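PDB 2UVF: exopolygalacturonase from Yersinia enterocolitica, which hydrolyses polygalacturonic acid of pectin from the chain end as a family 28 glycoside hydrolase, probably releasing digalacturonic acid. Local coordinates for residues P154-V159 against R188-A193; D206-L211 against R262-G267. All coordinates share one frame; numbering follows the deposited sequence.

Contact 1. Residues P154-V159 against R188-A193; sequences PQIVNV and RVEIPA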
ATOM      1  N   PRO A 154      12.614   8.427 -24.800  1.00 55.84           N
ATOM      2  CA  PRO A 154      11.364   7.847 -25.303  1.00 55.80           C
ATOM      3  C   PRO A 154      10.638   8.674 -26.384  1.00 55.93           C
ATOM      4  O   PRO A 154      10.888   9.875 -26.540  1.00 55.49           O
ATOM      5  CB  PRO A 154      10.496   7.800 -24.043  1.00 55.77           C
ATOM      6  CG  PRO A 154      10.914   9.004 -23.297  1.00 55.28           C
ATOM      7  CD  PRO A 154      12.406   9.078 -23.491  1.00 55.64           C
ATOM      8  N   GLN A 155       9.729   8.021 -27.111  1.00 56.09           N
ATOM      9  CA  GLN A 155       8.829   8.713 -28.021  1.00 56.08           C
ATOM     10  C   GLN A 155       7.791   9.480 -27.208  1.00 55.92           C
ATOM     11  O   GLN A 155       6.867   8.880 -26.654  1.00 56.02           O
ATOM     12  CB  GLN A 155       8.117   7.719 -28.945  1.00 56.20           C
ATOM     13  CG  GLN A 155       7.239   8.396 -30.008  1.00 56.91           C
ATOM     14  CD  GLN A 155       5.968   7.621 -30.369  1.00 57.44           C
ATOM     15  OE1 GLN A 155       5.764   6.477 -29.953  1.00 57.61           O
ATOM     16  NE2 GLN A 155       5.097   8.264 -31.149  1.00 58.04           N
ATOM     17  N   ILE A 156       7.940  10.798 -27.132  1.00 55.61           N
ATOM     18  CA  ILE A 156       6.966  11.629 -26.428  1.00 55.17           C
ATOM     19  C   ILE A 156       5.675  11.670 -27.226  1.00 54.68           C
ATOM     20  O   ILE A 156       5.697  11.893 -28.435  1.00 54.61           O
ATOM     21  CB  ILE A 156       7.485  13.074 -26.172  1.00 55.26           C
ATOM     22  CG1 ILE A 156       8.831  13.062 -25.416  1.00 56.06           C
ATOM     23  CG2 ILE A 156       6.421  13.927 -25.452  1.00 55.24           C
ATOM     24  CD1 ILE A 156       8.889  12.150 -24.153  1.00 56.67           C
ATOM     25  N   VAL A 157       4.559  11.419 -26.544  1.00 54.37           N
ATOM     26  CA  VAL A 157       3.226  11.522 -27.132  1.00 53.76           C
ATOM     27  C   VAL A 157       2.402  12.408 -26.208  1.00 54.05           C
ATOM     28  O   VAL A 157       2.169  12.059 -25.051  1.00 54.51           O
ATOM     29  CB  VAL A 157       2.531  10.134 -27.272  1.00 53.63           C
ATOM     30  CG1 VAL A 157       1.144  10.280 -27.869  1.00 52.71           C
ATOM     31  CG2 VAL A 157       3.376   9.153 -28.089  1.00 52.90           C
ATOM     32  N   ASN A 158       1.963  13.555 -26.707  1.00 53.92           N
ATOM     33  CA  ASN A 158       1.200  14.496 -25.896  1.00 53.69           C
ATOM     34  C   ASN A 158      -0.285  14.351 -26.229  1.00 53.62           C
ATOM     35  O   ASN A 158      -0.654  14.352 -27.397  1.00 53.71           O
ATOM     36  CB  ASN A 158       1.720  15.921 -26.135  1.00 53.58           C
ATOM     37  CG  ASN A 158       0.974  16.982 -25.328  1.00 53.75           C
ATOM     38  OD1 ASN A 158      -0.188  16.809 -24.949  1.00 53.58           O
ATOM     39  ND2 ASN A 158       1.646  18.104 -25.082  1.00 53.28           N
ATOM     40  N   VAL A 159      -1.128  14.198 -25.207  1.00 53.65           N
ATOM     41  CA  VAL A 159      -2.568  13.955 -25.423  1.00 53.63           C
ATOM     42  C   VAL A 159      -3.286  15.157 -26.043  1.00 53.83           C
ATOM     43  O   VAL A 159      -4.414  15.023 -26.539  1.00 53.80           O
ATOM     44  CB  VAL A 159      -3.341  13.475 -24.128  1.00 53.66           C
ATOM     45  CG1 VAL A 159      -2.755  12.182 -23.574  1.00 52.62           C
ATOM     46  CG2 VAL A 159      -3.410  14.570 -23.056  1.00 52.89           C
ATOM     47  N   ARG A 188       6.139   7.582 -24.077  1.00 53.70           N
ATOM     48  CA  ARG A 188       5.670   8.213 -22.861  1.00 52.29           C
ATOM     49  C   ARG A 188       4.527   9.145 -23.251  1.00 51.50           C
ATOM     50  O   ARG A 188       4.741  10.129 -23.970  1.00 51.50           O
ATOM     51  CB  ARG A 188       6.799   8.978 -22.162  1.00 52.26           C
ATOM     52  CG  ARG A 188       6.368   9.703 -20.883  1.00 51.94           C
ATOM     53  CD  ARG A 188       7.478  10.581 -20.325  1.00 51.90           C
ATOM     54  NE  ARG A 188       8.638   9.769 -19.986  1.00 51.07           N
ATOM     55  CZ  ARG A 188       9.907  10.171 -20.030  1.00 51.94           C
ATOM     56  NH1 ARG A 188      10.238  11.409 -20.402  1.00 52.17           N
ATOM     57  NH2 ARG A 188      10.861   9.311 -19.705  1.00 51.44           N
ATOM     58  N   VAL A 189       3.314   8.810 -22.812  1.00 50.23           N
ATOM     59  CA  VAL A 189       2.151   9.672 -23.027  1.00 49.30           C
ATOM     60  C   VAL A 189       2.155  10.768 -21.953  1.00 49.15           C
ATOM     61  O   VAL A 189       2.208  10.459 -20.768  1.00 49.21           O
ATOM     62  CB  VAL A 189       0.827   8.860 -22.995  1.00 49.16           C
ATOM     63  CG1 VAL A 189      -0.385   9.745 -23.267  1.00 48.60           C
ATOM     64  CG2 VAL A 189       0.879   7.730 -23.987  1.00 48.42           C
ATOM     65  N   GLU A 190       2.122  12.034 -22.374  1.00 48.69           N
ATOM     66  CA  GLU A 190       2.124  13.179 -21.466  1.00 48.53           C
ATOM     67  C   GLU A 190       0.736  13.799 -21.335  1.00 48.05           C
ATOM     68  O   GLU A 190       0.091  14.088 -22.340  1.00 47.55           O
ATOM     69  CB  GLU A 190       3.098  14.284 -21.924  1.00 48.72           C
ATOM     70  CG  GLU A 190       4.441  13.820 -22.485  1.00 50.61           C
ATOM     71  CD  GLU A 190       5.542  13.663 -21.438  1.00 53.14           C
ATOM     72  OE1 GLU A 190       5.228  13.478 -20.241  1.00 52.90           O
ATOM     73  OE2 GLU A 190       6.734  13.719 -21.829  1.00 54.17           O
ATOM     74  N   ILE A 191       0.295  13.999 -20.090  1.00 47.74           N
ATOM     75  CA  ILE A 191      -0.868  14.839 -19.769  1.00 47.04           C
ATOM     76  C   ILE A 191      -0.340  16.108 -19.072  1.00 47.63           C
ATOM     77  O   ILE A 191      -0.127  16.095 -17.848  1.00 47.97           O
ATOM     78  CB  ILE A 191      -1.874  14.105 -18.835  1.00 47.08           C
ATOM     79  CG1 ILE A 191      -2.402  12.813 -19.492  1.00 46.61           C
ATOM     80  CG2 ILE A 191      -3.017  15.038 -18.413  1.00 47.01           C
ATOM     81  CD1 ILE A 191      -3.068  11.852 -18.559  1.00 45.62           C
ATOM     82  N   PRO A 192      -0.089  17.194 -19.845  1.00 47.45           N
ATOM     83  CA  PRO A 192       0.379  18.478 -19.304  1.00 47.11           C
ATOM     84  C   PRO A 192      -0.549  19.141 -18.275  1.00 47.14           C
ATOM     85  O   PRO A 192      -1.657  18.659 -18.036  1.00 46.80           O
ATOM     86  CB  PRO A 192       0.491  19.363 -20.568  1.00 47.44           C
ATOM     87  CG  PRO A 192      -0.382  18.713 -21.587  1.00 47.31           C
ATOM     88  CD  PRO A 192      -0.217  17.252 -21.317  1.00 47.67           C
ATOM     89  N   ALA A 193      -0.095  20.254 -17.685  1.00 47.23           N
ATOM     90  CA  ALA A 193      -0.933  21.072 -16.794  1.00 47.12           C
ATOM     91  C   ALA A 193      -2.332  21.300 -17.377  1.00 46.91           C
ATOM     92  O   ALA A 193      -2.493  21.469 -18.589  1.00 47.21           O
ATOM     93  CB  ALA A 193      -0.254  22.412 -16.469  1.00 47.18           C
TER
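Arg188 extends with CG opposite its backbone N (chi1 179°) and then bends at chi3 (-61°), which brings the guanidinium to the Pro154 ring. Pro154 CG sits over the centre of one guanidinium face, 3.6 Å from Arg188 CZ. NH2 of the same group makes salt bridges to Asp49 and Glu50, in the fibronectin type III domain. Glu190 bends at chi2 (-89°), and its OE2 comes to 3.5 Å from Ile156 CD1. Glu190 CG lies 3.6 Å from Ile156 CG2. The carboxylate thus rests against a methyl-rich side chain, while OE1 takes a hydrogen bond from Asn210 ND2. The two segments form the first parallel strand pair of the right-handed beta-helix of family 28 enzymes. Four backbone hydrogen bonds join them, alternating in direction, and the shortest runs 2.7 Å from Glu190 N to Val157 O. The same carbonyl also receives a CH...O contact from Val189 CA. Val157 and Val189 lie on the face that helix 173-181 covers. This helix, in the link between the strands, touches both through Ala179, which also meets Val159. Val159 CG1 meets Val189 CG1 at 3.4 Å, a tight methyl-methyl contact. Val159 CG2 reaches Ile191 CG1 at 4.1 Å. At the far end, Asn158 OD1 lies 3.7 Å from Pro192 CD and accepts a hydrogen bond from Arg160 N.

Contact 2. Residues D206-L211 against R262-G267; sequences DMTLNL and RITGSG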
ATOM      1  N   ASP A 206       4.455  -2.062 -22.508  1.00 43.12           N
ATOM      2  CA  ASP A 206       5.595  -1.236 -22.942  1.00 43.17           C
ATOM      3  C   ASP A 206       5.253   0.236 -23.181  1.00 43.10           C
ATOM      4  O   ASP A 206       5.436   0.759 -24.290  1.00 42.87           O
ATOM      5  CB  ASP A 206       6.281  -1.872 -24.164  1.00 43.41           C
ATOM      6  CG  ASP A 206       6.806  -3.258 -23.868  1.00 44.67           C
ATOM      7  OD1 ASP A 206       7.680  -3.393 -22.985  1.00 46.41           O
ATOM      8  OD2 ASP A 206       6.350  -4.223 -24.513  1.00 47.37           O
ATOM      9  N   MET A 207       4.743   0.889 -22.133  1.00 42.86           N
ATOM     10  CA  MET A 207       4.460   2.326 -22.170  1.00 42.30           C
ATOM     11  C   MET A 207       4.624   2.997 -20.794  1.00 42.10           C
ATOM     12  O   MET A 207       4.740   2.328 -19.764  1.00 42.36           O
ATOM     13  CB  MET A 207       3.060   2.600 -22.751  1.00 42.32           C
ATOM     14  CG  MET A 207       1.899   2.135 -21.878  1.00 41.34           C
ATOM     15  SD  MET A 207       0.329   2.892 -22.301  1.00 43.01           S
ATOM     16  CE  MET A 207       0.524   4.551 -21.622  1.00 42.29           C
ATOM     17  N   THR A 208       4.664   4.325 -20.807  1.00 41.58           N
ATOM     18  CA  THR A 208       4.662   5.143 -19.604  1.00 41.03           C
ATOM     19  C   THR A 208       3.594   6.186 -19.820  1.00 41.01           C
ATOM     20  O   THR A 208       3.519   6.785 -20.890  1.00 41.06           O
ATOM     21  CB  THR A 208       6.008   5.868 -19.375  1.00 40.61           C
ATOM     22  OG1 THR A 208       7.026   4.912 -19.070  1.00 39.98           O
ATOM     23  CG2 THR A 208       5.896   6.887 -18.223  1.00 40.10           C
ATOM     24  N   LEU A 209       2.738   6.361 -18.820  1.00 41.09           N
ATOM     25  CA  LEU A 209       1.813   7.474 -18.780  1.00 40.76           C
ATOM     26  C   LEU A 209       2.331   8.409 -17.706  1.00 41.06           C
ATOM     27  O   LEU A 209       2.441   8.036 -16.540  1.00 41.62           O
ATOM     28  CB  LEU A 209       0.387   7.004 -18.485  1.00 40.56           C
ATOM     29  CG  LEU A 209      -0.717   8.030 -18.227  1.00 40.06           C
ATOM     30  CD1 LEU A 209      -1.049   8.856 -19.471  1.00 40.91           C
ATOM     31  CD2 LEU A 209      -1.957   7.324 -17.705  1.00 40.41           C
ATOM     32  N   ASN A 210       2.660   9.622 -18.122  1.00 40.98           N
ATOM     33  CA  ASN A 210       3.243  10.624 -17.270  1.00 40.89           C
ATOM     34  C   ASN A 210       2.281  11.790 -17.086  1.00 41.35           C
ATOM     35  O   ASN A 210       1.950  12.495 -18.043  1.00 41.55           O
ATOM     36  CB  ASN A 210       4.559  11.118 -17.884  1.00 40.70           C
ATOM     37  CG  ASN A 210       5.320  12.044 -16.961  1.00 40.42           C
ATOM     38  OD1 ASN A 210       5.794  11.620 -15.899  1.00 38.27           O
ATOM     39  ND2 ASN A 210       5.442  13.323 -17.354  1.00 37.06           N
ATOM     40  N   LEU A 211       1.848  11.978 -15.841  1.00 41.14           N
ATOM     41  CA  LEU A 211       1.082  13.134 -15.443  1.00 41.47           C
ATOM     42  C   LEU A 211       2.053  14.205 -14.923  1.00 41.75           C
ATOM     43  O   LEU A 211       2.708  14.016 -13.898  1.00 41.75           O
ATOM     44  CB  LEU A 211       0.040  12.733 -14.384  1.00 41.33           C
ATOM     45  CG  LEU A 211      -0.917  11.601 -14.775  1.00 41.65           C
ATOM     46  CD1 LEU A 211      -0.672  10.343 -13.940  1.00 41.43           C
ATOM     47  CD2 LEU A 211      -2.342  12.079 -14.614  1.00 42.21           C
ATOM     48  N   ARG A 262       4.150   1.630 -16.804  1.00 38.31           N
ATOM     49  CA  ARG A 262       4.692   2.684 -15.946  1.00 37.85           C
ATOM     50  C   ARG A 262       3.741   3.872 -15.890  1.00 37.30           C
ATOM     51  O   ARG A 262       3.250   4.329 -16.923  1.00 37.00           O
ATOM     52  CB  ARG A 262       6.059   3.160 -16.465  1.00 37.50           C
ATOM     53  CG  ARG A 262       7.156   2.108 -16.418  1.00 38.23           C
ATOM     54  CD  ARG A 262       8.427   2.629 -17.022  1.00 37.79           C
ATOM     55  NE  ARG A 262       9.292   3.232 -16.016  1.00 38.21           N
ATOM     56  CZ  ARG A 262       9.436   4.532 -15.801  1.00 37.69           C
ATOM     57  NH1 ARG A 262       8.778   5.426 -16.528  1.00 39.06           N
ATOM     58  NH2 ARG A 262      10.261   4.937 -14.851  1.00 39.10           N
ATOM     59  N   ILE A 263       3.485   4.364 -14.678  1.00 36.56           N
ATOM     60  CA  ILE A 263       2.668   5.562 -14.482  1.00 35.43           C
ATOM     61  C   ILE A 263       3.401   6.496 -13.514  1.00 35.55           C
ATOM     62  O   ILE A 263       3.719   6.099 -12.389  1.00 35.44           O
ATOM     63  CB  ILE A 263       1.245   5.211 -13.982  1.00 35.61           C
ATOM     64  CG1 ILE A 263       0.706   4.001 -14.758  1.00 33.86           C
ATOM     65  CG2 ILE A 263       0.336   6.452 -14.045  1.00 34.02           C
ATOM     66  CD1 ILE A 263      -0.680   3.552 -14.365  1.00 35.12           C
ATOM     67  N   THR A 264       3.669   7.730 -13.948  1.00 35.07           N
ATOM     68  CA  THR A 264       4.648   8.580 -13.258  1.00 34.64           C
ATOM     69  C   THR A 264       4.258  10.048 -13.344  1.00 34.50           C
ATOM     70  O   THR A 264       3.231  10.399 -13.917  1.00 34.63           O
ATOM     71  CB  THR A 264       6.088   8.423 -13.865  1.00 34.73           C
ATOM     72  OG1 THR A 264       6.066   8.837 -15.233  1.00 33.79           O
ATOM     73  CG2 THR A 264       6.607   6.982 -13.779  1.00 33.03           C
ATOM     74  N   GLY A 265       5.094  10.904 -12.776  1.00 34.66           N
ATOM     75  CA  GLY A 265       4.894  12.341 -12.834  1.00 34.60           C
ATOM     76  C   GLY A 265       4.247  12.813 -11.551  1.00 35.09           C
ATOM     77  O   GLY A 265       3.581  12.028 -10.860  1.00 35.15           O
ATOM     78  N   SER A 266       4.433  14.094 -11.245  1.00 34.55           N
ATOM     79  CA  SER A 266       3.915  14.682 -10.020  1.00 34.35           C
ATOM     80  C   SER A 266       2.465  15.140 -10.103  1.00 34.55           C
ATOM     81  O   SER A 266       1.974  15.798  -9.184  1.00 34.62           O
ATOM     82  CB  SER A 266       4.816  15.831  -9.564  1.00 34.08           C
ATOM     83  OG  SER A 266       4.655  16.964 -10.390  1.00 34.94           O
ATOM     84  N   GLY A 267       1.776  14.783 -11.190  1.00 34.64           N
ATOM     85  CA  GLY A 267       0.376  15.160 -11.398  1.00 34.40           C
ATOM     86  C   GLY A 267      -0.599  14.385 -10.513  1.00 35.01           C
ATOM     87  O   GLY A 267      -0.196  13.475  -9.764  1.00 34.69           O
TER
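Thr264 OG1 donates to Asn210 OD1 at 2.9 Å, in the plane of the amide carbonyl and on a lone pair. Arg262 NH1 gives a nearly straight bond (165°) to Thr208 OG1 at 3.1 Å. The hydroxyl oxygen lies close to the guanidinium plane, at its edge. The Arg262 chain is bent at chi3 (92°), which folds NH1 back alongside Thr208. NH2 of the same group bonds to Leu46 O, in the fibronectin type III domain. Backbone bonds pair the strands in parallel, among them Leu209 N to Arg262 O and Leu211 N to Thr264 O, both 2.8 Å. This is the stacking of successive coils in a parallel beta-helix. Beyond the strand the chain turns, and Gly267 N donates to Leu211 O from well above the carbonyl plane. Gly265 CA lies 3.0 Å from Leu211 O, a CH...O contact. Leu209 and Ile263 point to the face away from Thr208, Asn210 and Thr264. Leu209 CD2 approaches Ile263 CG2 at 4.4 Å. Leu211 packs alongside Ile263, the two side chains running the same way, with Leu211 CD1 4.0 Å from Ile263 CG2. Both ends of the Asn210 amide are held, OD1 by Thr264 and ND2 by Glu190 OE1. This fixes the amide's rotation, and links neighbouring coils through side chains as well as backbone.

How the contacts relate
Contact 1 closes before contact 2 opens along the chain, and their centres are about 9 Å apart. Strands 156-158, 187-191, 207-211 and 258-264 lie side by side in that order, all parallel, so the two contacts are successive steps of one beta-helix face. The step between them is the pairing of strands 187-191 and 207-211. There Val189 N probably bonds to Thr208 O, and Asn210 N to Val189 O, each at 2.8 Å. Ile191 CD1 packs on Leu209 CD1 at 3.7 Å. Both contacts also send an arginine to the fibronectin type III domain, Arg188 from contact 1 and Arg262 from contact 2.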